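Local coordinates for protein flavohemoglobin (Malassezia yamatoensis, PDB 6O0A) that probably detoxifies nitric oxide as a nitric oxide dioxygenase, passing electrons from NAD(P)H through bound FAD to a globin-held heme, at residues A[96-99]-A[100-103]; A[103-106]-A[107-111]; A[153-156]-A[157-161]. All coordinates share one frame; numbering follows the deposited sequence.

Contact 1 of 3, residues A[96-99]-A[100-103]; sequences EEML and SRVA. With HEM (protoporphyrin IX containing Fe), chain C.
From E96 to A103 the backbone is one regular run of alpha-helix, in which the amides of S100, R101, V102 and A103 bond back four residues to the carbonyls of E96, E97, M98 and L99, the shortest from S100 N to E96 O at 2.8 Å. M98, R101 and V102 lie on one flank of the helix, the last two reaching the heme. The side chains of M98 and R101 cross at a slant, with M98 CG 3.6 Å from R101 NH2, so that a methylene of the methionine, not its sulfur, meets one end of the guanidinium. R101 leaves the helix extended, CG opposite its backbone N (chi1 -172°), and then bends at chi3 (65°), which turns the guanidinium back over M98 O on one face and presents NE to the heme. R101 NE donates to propionate oxygen O2A of the heme over 3.0 Å, with an N-H...O angle of 151°. That oxygen sits at the guanidinium edge, in its plane, and the positive charge beside it probably helps to keep the propionate ionised. V102 adds the apolar half of the contact with the cofactor: its CG2 meets the heme methyl CMA at 3.5 Å, while CG1 lies 3.8 Å from ring carbon C4A. The same CG2 is 4.3 Å from M98 CG, joining the two side chains loosely along the helix. On another side of the helix S100 OG is hydrogen-bonded to D267. L99, with A103 one turn on, faces helix 137-163, where L99 rests on L150, A153 and L157 and A103 on L157, so this part of helix 96-108 meets helix 137-163 and the heme edge on adjoining flanks, while E96 and E97 stay exposed.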
loop_
_atom_site.group_PDB
_atom_site.type_symbol
_atom_site.label_atom_id
_atom_site.label_comp_id
_atom_site.label_asym_id
_atom_site.label_seq_id
_atom_site.Cartn_x
_atom_site.Cartn_y
_atom_site.Cartn_z
ATOM N N GLU A 96 -12.554 -9.140 2.781
ATOM C CA GLU A 96 -12.576 -8.288 1.594
ATOM C C GLU A 96 -11.519 -7.194 1.666
ATOM O O GLU A 96 -10.912 -6.846 0.644
ATOM C CB GLU A 96 -13.968 -7.682 1.407
ATOM C CG GLU A 96 -15.089 -8.713 1.288
ATOM C CD GLU A 96 -15.026 -9.539 0.008
ATOM O OE1 GLU A 96 -14.192 -9.237 -0.874
ATOM O OE2 GLU A 96 -15.820 -10.495 -0.121
ATOM N N GLU A 97 -11.276 -6.648 2.860
ATOM C CA GLU A 97 -10.267 -5.602 3.002
ATOM C C GLU A 97 -8.897 -6.092 2.563
ATOM O O GLU A 97 -8.186 -5.399 1.825
ATOM C CB GLU A 97 -10.204 -5.108 4.447
ATOM C CG GLU A 97 -11.360 -4.233 4.873
ATOM C CD GLU A 97 -11.038 -3.437 6.120
ATOM O OE1 GLU A 97 -9.838 -3.318 6.456
ATOM O OE2 GLU A 97 -11.983 -2.931 6.761
ATOM N N MET A 98 -8.501 -7.288 3.015
ATOM C CA MET A 98 -7.207 -7.823 2.610
ATOM C C MET A 98 -7.176 -8.084 1.113
ATOM O O MET A 98 -6.193 -7.752 0.438
ATOM C CB MET A 98 -6.889 -9.107 3.377
ATOM C CG MET A 98 -5.494 -9.635 3.089
ATOM S SD MET A 98 -5.138 -11.206 3.904
ATOM C CE MET A 98 -6.124 -12.329 2.909
ATOM N N LEU A 99 -8.246 -8.679 0.576
ATOM C CA LEU A 99 -8.280 -8.995 -0.847
ATOM C C LEU A 99 -8.178 -7.734 -1.690
ATOM O O LEU A 99 -7.479 -7.718 -2.708
ATOM C CB LEU A 99 -9.561 -9.753 -1.191
ATOM C CG LEU A 99 -9.654 -11.165 -0.607
ATOM C CD1 LEU A 99 -10.705 -11.983 -1.344
ATOM C CD2 LEU A 99 -8.304 -11.836 -0.663
ATOM N N SER A 100 -8.875 -6.670 -1.282
ATOM C CA SER A 100 -8.868 -5.448 -2.071
ATOM C C SER A 100 -7.488 -4.813 -2.075
ATOM O O SER A 100 -6.997 -4.385 -3.128
ATOM C CB SER A 100 -9.918 -4.474 -1.531
ATOM O OG SER A 100 -9.886 -3.250 -2.237
ATOM N N ARG A 101 -6.835 -4.767 -0.909
ATOM C CA ARG A 101 -5.495 -4.191 -0.839
ATOM C C ARG A 101 -4.527 -4.963 -1.719
ATOM O O ARG A 101 -3.744 -4.367 -2.470
ATOM C CB ARG A 101 -5.002 -4.170 0.607
ATOM C CG ARG A 101 -3.696 -3.406 0.799
ATOM C CD ARG A 101 -3.161 -3.532 2.220
ATOM N NE ARG A 101 -2.794 -4.909 2.542
ATOM C CZ ARG A 101 -3.493 -5.706 3.346
ATOM N NH1 ARG A 101 -4.600 -5.264 3.930
ATOM N NH2 ARG A 101 -3.077 -6.946 3.571
ATOM N N VAL A 102 -4.572 -6.297 -1.646
ATOM C CA VAL A 102 -3.656 -7.122 -2.425
ATOM C C VAL A 102 -3.940 -6.984 -3.916
ATOM O O VAL A 102 -3.014 -6.852 -4.725
ATOM C CB VAL A 102 -3.737 -8.590 -1.971
ATOM C CG1 VAL A 102 -2.865 -9.449 -2.867
ATOM C CG2 VAL A 102 -3.278 -8.717 -0.517
ATOM N N ALA A 103 -5.220 -7.018 -4.302
ATOM C CA ALA A 103 -5.570 -6.914 -5.717
ATOM C C ALA A 103 -5.078 -5.601 -6.319
ATOM O O ALA A 103 -4.588 -5.574 -7.455
ATOM C CB ALA A 103 -7.084 -7.032 -5.896
HETATM C CHA HEM C . 2.511 -8.604 -2.789
HETATM C CHB HEM C . -0.504 -12.240 -1.569
HETATM C CHC HEM C . 0.122 -14.220 -5.954
HETATM C CHD HEM C . 3.604 -10.978 -6.898
HETATM C C1A HEM C . 1.624 -9.402 -2.087
HETATM C C2A HEM C . 1.131 -9.157 -0.749
HETATM C C3A HEM C . 0.299 -10.152 -0.418
HETATM C C4A HEM C . 0.245 -11.083 -1.527
HETATM C CMA HEM C . -0.465 -10.320 0.912
HETATM C CAA HEM C . 1.488 -7.929 0.116
HETATM C CBA HEM C . 0.447 -6.873 -0.244
HETATM C CGA HEM C . 0.748 -5.585 0.484
HETATM O O1A HEM C . 1.911 -5.113 0.423
HETATM O O2A HEM C . -0.175 -5.027 1.125
HETATM C C1B HEM C . -0.609 -13.093 -2.649
HETATM C C2B HEM C . -1.424 -14.292 -2.716
HETATM C C3B HEM C . -1.239 -14.854 -3.927
HETATM C C4B HEM C . -0.318 -14.010 -4.666
HETATM C CMB HEM C . -2.298 -14.783 -1.544
HETATM C CAB HEM C . -1.873 -16.135 -4.523
HETATM C CBB HEM C . -2.956 -16.756 -4.028
HETATM C C1C HEM C . 1.149 -13.532 -6.567
HETATM C C2C HEM C . 1.734 -13.872 -7.838
HETATM C C3C HEM C . 2.700 -12.976 -8.114
HETATM C C4C HEM C . 2.757 -12.054 -7.002
HETATM C CMC HEM C . 1.246 -15.062 -8.694
HETATM C CAC HEM C . 3.668 -12.886 -9.325
HETATM C CBC HEM C . 4.055 -13.969 -10.025
HETATM C C1D HEM C . 3.593 -10.062 -5.866
HETATM C C2D HEM C . 4.482 -8.919 -5.776
HETATM C C3D HEM C . 4.201 -8.267 -4.650
HETATM C C4D HEM C . 3.113 -8.960 -3.979
HETATM C CMD HEM C . 5.567 -8.569 -6.821
HETATM C CAD HEM C . 4.912 -6.990 -4.153
HETATM C CBD HEM C . 5.775 -7.371 -2.954
HETATM C CGD HEM C . 7.080 -8.003 -3.385
HETATM O O1D HEM C . 7.774 -7.439 -4.274
HETATM O O2D HEM C . 7.444 -9.071 -2.819
HETATM N NA HEM C . 1.061 -10.589 -2.531
HETATM N NB HEM C . 0.048 -12.955 -3.851
HETATM N NC HEM C . 1.788 -12.409 -6.077
HETATM N ND HEM C . 2.764 -10.051 -4.762
HETATM FE FE HEM C . 1.205 -11.358 -4.414
#

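Contact 2 of 3, residues A[103-106]-A[107-111]. With HEM (protoporphyrin IX containing Fe), chain C.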
loop_
_atom_site.group_PDB
_atom_site.type_symbol
_atom_site.label_atom_id
_atom_site.label_comp_id
_atom_site.label_asym_id
_atom_site.label_seq_id
_atom_site.Cartn_x
_atom_site.Cartn_y
_atom_site.Cartn_z
ATOM N N ALA A 103 -5.220 -7.018 -4.302
ATOM C CA ALA A 103 -5.570 -6.914 -5.717
ATOM C C ALA A 103 -5.078 -5.601 -6.319
ATOM O O ALA A 103 -4.588 -5.574 -7.455
ATOM C CB ALA A 103 -7.084 -7.032 -5.896
ATOM N N ASN A 104 -5.222 -4.497 -5.582
ATOM C CA ASN A 104 -4.769 -3.211 -6.103
ATOM C C ASN A 104 -3.256 -3.184 -6.270
ATOM O O ASN A 104 -2.748 -2.654 -7.266
ATOM C CB ASN A 104 -5.236 -2.079 -5.189
ATOM C CG ASN A 104 -6.657 -1.610 -5.515
ATOM O OD1 ASN A 104 -6.856 -0.668 -6.292
ATOM N ND2 ASN A 104 -7.656 -2.264 -4.908
ATOM N N LYS A 105 -2.517 -3.752 -5.310
ATOM C CA LYS A 105 -1.064 -3.849 -5.454
ATOM C C LYS A 105 -0.693 -4.696 -6.665
ATOM O O LYS A 105 0.164 -4.313 -7.470
ATOM C CB LYS A 105 -0.448 -4.430 -4.182
ATOM C CG LYS A 105 1.079 -4.458 -4.178
ATOM C CD LYS A 105 1.640 -3.051 -4.198
ATOM C CE LYS A 105 1.352 -2.309 -2.891
ATOM N NZ LYS A 105 2.293 -2.717 -1.808
ATOM N N HIS A 106 -1.328 -5.862 -6.800
ATOM C CA HIS A 106 -1.082 -6.735 -7.945
ATOM C C HIS A 106 -1.335 -6.023 -9.262
ATOM O O HIS A 106 -0.575 -6.182 -10.225
ATOM C CB HIS A 106 -1.984 -7.957 -7.858
ATOM C CG HIS A 106 -1.501 -8.984 -6.900
ATOM N ND1 HIS A 106 -2.246 -10.094 -6.573
ATOM C CD2 HIS A 106 -0.347 -9.076 -6.201
ATOM C CE1 HIS A 106 -1.568 -10.834 -5.714
ATOM N NE2 HIS A 106 -0.422 -10.227 -5.462
ATOM N N ALA A 107 -2.445 -5.293 -9.345
ATOM C CA ALA A 107 -2.772 -4.572 -10.570
ATOM C C ALA A 107 -1.732 -3.499 -10.863
ATOM O O ALA A 107 -1.301 -3.341 -12.011
ATOM C CB ALA A 107 -4.174 -3.963 -10.464
ATOM N N SER A 108 -1.301 -2.770 -9.828
ATOM C CA SER A 108 -0.219 -1.805 -9.979
ATOM C C SER A 108 1.003 -2.440 -10.620
ATOM O O SER A 108 1.649 -1.839 -11.489
ATOM C CB SER A 108 0.154 -1.240 -8.606
ATOM O OG SER A 108 1.116 -0.220 -8.716
ATOM N N LEU A 109 1.336 -3.659 -10.199
ATOM C CA LEU A 109 2.484 -4.409 -10.703
ATOM C C LEU A 109 2.179 -5.171 -11.991
ATOM O O LEU A 109 3.081 -5.808 -12.562
ATOM C CB LEU A 109 2.972 -5.361 -9.600
ATOM C CG LEU A 109 3.443 -4.626 -8.339
ATOM C CD1 LEU A 109 3.513 -5.550 -7.124
ATOM C CD2 LEU A 109 4.760 -3.932 -8.590
ATOM N N GLY A 110 0.939 -5.117 -12.470
ATOM C CA GLY A 110 0.601 -5.722 -13.747
ATOM C C GLY A 110 0.474 -7.226 -13.714
ATOM O O GLY A 110 0.628 -7.876 -14.752
ATOM N N LEU A 111 0.178 -7.797 -12.547
ATOM C CA LEU A 111 0.136 -9.248 -12.405
ATOM C C LEU A 111 -0.922 -9.877 -13.302
ATOM O O LEU A 111 -2.090 -9.475 -13.291
ATOM C CB LEU A 111 -0.136 -9.616 -10.948
ATOM C CG LEU A 111 -0.242 -11.116 -10.676
ATOM C CD1 LEU A 111 1.056 -11.812 -11.075
ATOM C CD2 LEU A 111 -0.586 -11.390 -9.214
HETATM C CHA HEM C . 2.511 -8.604 -2.789
HETATM C CHB HEM C . -0.504 -12.240 -1.569
HETATM C CHC HEM C . 0.122 -14.220 -5.954
HETATM C CHD HEM C . 3.604 -10.978 -6.898
HETATM C C1A HEM C . 1.624 -9.402 -2.087
HETATM C C2A HEM C . 1.131 -9.157 -0.749
HETATM C C3A HEM C . 0.299 -10.152 -0.418
HETATM C C4A HEM C . 0.245 -11.083 -1.527
HETATM C CMA HEM C . -0.465 -10.320 0.912
HETATM C CAA HEM C . 1.488 -7.929 0.116
HETATM C CBA HEM C . 0.447 -6.873 -0.244
HETATM C CGA HEM C . 0.748 -5.585 0.484
HETATM O O1A HEM C . 1.911 -5.113 0.423
HETATM O O2A HEM C . -0.175 -5.027 1.125
HETATM C C1B HEM C . -0.609 -13.093 -2.649
HETATM C C2B HEM C . -1.424 -14.292 -2.716
HETATM C C3B HEM C . -1.239 -14.854 -3.927
HETATM C C4B HEM C . -0.318 -14.010 -4.666
HETATM C CMB HEM C . -2.298 -14.783 -1.544
HETATM C CAB HEM C . -1.873 -16.135 -4.523
HETATM C CBB HEM C . -2.956 -16.756 -4.028
HETATM C C1C HEM C . 1.149 -13.532 -6.567
HETATM C C2C HEM C . 1.734 -13.872 -7.838
HETATM C C3C HEM C . 2.700 -12.976 -8.114
HETATM C C4C HEM C . 2.757 -12.054 -7.002
HETATM C CMC HEM C . 1.246 -15.062 -8.694
HETATM C CAC HEM C . 3.668 -12.886 -9.325
HETATM C CBC HEM C . 4.055 -13.969 -10.025
HETATM C C1D HEM C . 3.593 -10.062 -5.866
HETATM C C2D HEM C . 4.482 -8.919 -5.776
HETATM C C3D HEM C . 4.201 -8.267 -4.650
HETATM C C4D HEM C . 3.113 -8.960 -3.979
HETATM C CMD HEM C . 5.567 -8.569 -6.821
HETATM C CAD HEM C . 4.912 -6.990 -4.153
HETATM C CBD HEM C . 5.775 -7.371 -2.954
HETATM C CGD HEM C . 7.080 -8.003 -3.385
HETATM O O1D HEM C . 7.774 -7.439 -4.274
HETATM O O2D HEM C . 7.444 -9.071 -2.819
HETATM N NA HEM C . 1.061 -10.589 -2.531
HETATM N NB HEM C . 0.048 -12.955 -3.851
HETATM N NC HEM C . 1.788 -12.409 -6.077
HETATM N ND HEM C . 2.764 -10.051 -4.762
HETATM FE FE HEM C . 1.205 -11.358 -4.414
#
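H106 O receives the amide of L111 at 2.9 Å from L111 N, a nearly straight bond (174°) that closes the end of helix 96-108. G110, with positive phi, turns the chain there, and its N bonds to A107 O at 2.9 Å; together the two bonds make a Schellman motif. The turn brings L111 back alongside H106, the two side chains pointing the same way. L111 CD2 lies over one face of the imidazole, 3.5 Å from the ring centroid and 16° off the normal, a CH-pi contact offset toward the rim on the ND1 side. The other methyl, L111 CD1, reaches the heme at CAC, 3.3 Å away, so one leucine touches both ring and porphyrin. H106 NE2 binds the heme iron at 2.2 Å. A chi1 of -79° swings the imidazole away from its own carbonyl carbon and projects it from the helix onto the metal, while ND1 is hydrogen-bonded to E158. The metal, E158 and the leucine methyl together would restrict rotation of the ring. One residue earlier K105 folds through three successive bends along L109, its CG 4.0 Å from L109 CD1. Its NZ then makes a weak hydrogen bond to propionate oxygen O1A of the heme, and K105 also touches FAD. L109 CD1 adds an apolar contact to heme CAD at 3.6 Å. All nine residues are buried, with Y207, Y211 and Q223 of the flavin domain's sheet packed against this end of the helix. An iron-bound histidine paired through ND1 with a glutamate is characteristic of the proximal heme site of flavohemoglobins.

Contact 3 of 3, residues A[153-156]-A[157-161]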
loop_
_atom_site.group_PDB
_atom_site.type_symbol
_atom_site.label_atom_id
_atom_site.label_comp_id
_atom_site.label_asym_id
_atom_site.label_seq_id
_atom_site.Cartn_x
_atom_site.Cartn_y
_atom_site.Cartn_z
ATOM N N ALA A 153 -10.383 -15.529 -6.286
ATOM C CA ALA A 153 -10.946 -14.274 -5.793
ATOM C C ALA A 153 -10.089 -13.084 -6.223
ATOM O O ALA A 153 -10.611 -12.073 -6.706
ATOM C CB ALA A 153 -11.071 -14.327 -4.272
ATOM N N LEU A 154 -8.770 -13.197 -6.065
ATOM C CA LEU A 154 -7.869 -12.113 -6.458
ATOM C C LEU A 154 -7.893 -11.882 -7.965
ATOM O O LEU A 154 -7.936 -10.733 -8.423
ATOM C CB LEU A 154 -6.448 -12.425 -5.994
ATOM C CG LEU A 154 -6.197 -12.341 -4.488
ATOM C CD1 LEU A 154 -4.795 -12.850 -4.149
ATOM C CD2 LEU A 154 -6.405 -10.896 -4.010
ATOM N N ILE A 155 -7.861 -12.961 -8.750
ATOM C CA ILE A 155 -7.919 -12.843 -10.206
ATOM C C ILE A 155 -9.178 -12.096 -10.639
ATOM O O ILE A 155 -9.132 -11.218 -11.514
ATOM C CB ILE A 155 -7.830 -14.246 -10.843
ATOM C CG1 ILE A 155 -6.389 -14.755 -10.771
ATOM C CG2 ILE A 155 -8.352 -14.234 -12.272
ATOM C CD1 ILE A 155 -6.250 -16.263 -10.958
ATOM N N ASN A 156 -10.319 -12.421 -10.022
ATOM C CA ASN A 156 -11.567 -11.746 -10.359
ATOM C C ASN A 156 -11.507 -10.263 -10.023
ATOM O O ASN A 156 -11.950 -9.423 -10.815
ATOM C CB ASN A 156 -12.735 -12.412 -9.635
ATOM C CG ASN A 156 -13.090 -13.758 -10.241
ATOM O OD1 ASN A 156 -12.722 -14.045 -11.382
ATOM N ND2 ASN A 156 -13.813 -14.586 -9.489
ATOM N N LEU A 157 -10.964 -9.922 -8.851
ATOM C CA LEU A 157 -10.831 -8.514 -8.484
ATOM C C LEU A 157 -9.884 -7.787 -9.427
ATOM O O LEU A 157 -10.153 -6.654 -9.842
ATOM C CB LEU A 157 -10.341 -8.386 -7.038
ATOM C CG LEU A 157 -11.324 -8.793 -5.938
ATOM C CD1 LEU A 157 -10.665 -8.764 -4.569
ATOM C CD2 LEU A 157 -12.547 -7.885 -5.958
ATOM N N GLU A 158 -8.768 -8.427 -9.778
ATOM C CA GLU A 158 -7.779 -7.781 -10.631
ATOM C C GLU A 158 -8.319 -7.580 -12.040
ATOM O O GLU A 158 -8.071 -6.543 -12.665
ATOM C CB GLU A 158 -6.491 -8.610 -10.619
ATOM C CG GLU A 158 -5.727 -8.423 -9.309
ATOM C CD GLU A 158 -4.969 -9.646 -8.827
ATOM O OE1 GLU A 158 -4.685 -10.564 -9.631
ATOM O OE2 GLU A 158 -4.649 -9.667 -7.620
ATOM N N ARG A 159 -9.088 -8.549 -12.545
ATOM C CA ARG A 159 -9.716 -8.386 -13.850
ATOM C C ARG A 159 -10.617 -7.158 -13.881
ATOM O O ARG A 159 -10.601 -6.388 -14.851
ATOM C CB ARG A 159 -10.509 -9.645 -14.210
ATOM C CG ARG A 159 -11.283 -9.507 -15.493
ATOM C CD ARG A 159 -12.093 -10.752 -15.803
ATOM N NE ARG A 159 -11.262 -11.952 -15.817
ATOM C CZ ARG A 159 -11.334 -12.923 -14.916
ATOM N NH1 ARG A 159 -12.217 -12.846 -13.926
ATOM N NH2 ARG A 159 -10.532 -13.978 -15.013
ATOM N N LYS A 160 -11.396 -6.944 -12.821
ATOM C CA LYS A 160 -12.266 -5.773 -12.766
ATOM C C LYS A 160 -11.459 -4.481 -12.715
ATOM O O LYS A 160 -11.859 -3.467 -13.306
ATOM C CB LYS A 160 -13.199 -5.869 -11.559
ATOM C CG LYS A 160 -14.190 -7.029 -11.631
ATOM C CD LYS A 160 -15.115 -7.046 -10.418
ATOM C CE LYS A 160 -16.133 -8.166 -10.509
ATOM N NZ LYS A 160 -16.992 -8.022 -11.721
ATOM N N LEU A 161 -10.334 -4.490 -11.994
ATOM C CA LEU A 161 -9.490 -3.299 -11.921
ATOM C C LEU A 161 -8.912 -2.960 -13.287
ATOM O O LEU A 161 -8.896 -1.793 -13.697
ATOM C CB LEU A 161 -8.368 -3.502 -10.898
ATOM C CG LEU A 161 -8.778 -3.590 -9.426
ATOM C CD1 LEU A 161 -7.649 -4.087 -8.558
ATOM C CD2 LEU A 161 -9.233 -2.211 -8.948
#
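The guanidinium of R159 has I155 O over one face, offset toward its rim, and N156 OD1 at its edge, in plane. R159 NH1 donates to N156 OD1 over 2.9 Å, with an N-H...O angle of 146°; the amide and guanidinium planes stand 53° apart, although the two side chains run side by side in the same direction. The first two torsions of R159 are extended, and the turn comes at chi3 (-55°), which folds the chain back toward the preceding turn. There its NH2 also meets the methyl CG2 of I155 at 3.5 Å, so the arginine head touches both an amide and a branched aliphatic side chain. N156 and R159 are exposed, which places their bond on the outer side of the helix. The carboxylate of E158, by contrast, is buried. Only slightly kinked at chi2, its side chain crosses L154 and runs past that residue's carbonyl oxygen, with E158 CD 3.2 Å from L154 O and OE2 3.7 Å from L154 CB. Both carboxylate oxygens have partners elsewhere: OE2 bonds to H106 and OE1 to the hydroxyl of Y116. These two bonds fix the carboxylate's orientation and help to offset the cost of burying it. L154 itself touches the heme. In the backbone, the amides of L157, E158, R159 and K160 bond to carbonyls four residues earlier, the shortest running from E158 N to L154 O at 2.8 Å. I155 packs on P113 and on Y116 of helix 115-131. Y116, E158 and the iron-bound H106 form a hydrogen-bonded series, a hallmark of the proximal heme pocket of flavohemoglobins and related bacterial globins.

Overall arrangement
Contacts 1 and 2 follow one another on helix 96-108, share A103 and have centres about 11 Å apart; contact 3 lies on helix 137-163, its centre about 10 Å from each of theirs. Contacts 2 and 3 are tied by a probable hydrogen bond, H106 ND1 to E158 OE2 at 2.7 Å, linking the iron ligand to the second helix. Apolar packing continues this seam, with L99 CB 3.7 Å from L157 CD1 and A103 CB 3.7 Å from L157 CB. All three contacts touch the heme. Contact 2 alone also reaches FAD, through K105, so that the K105 side chain lies against both cofactors.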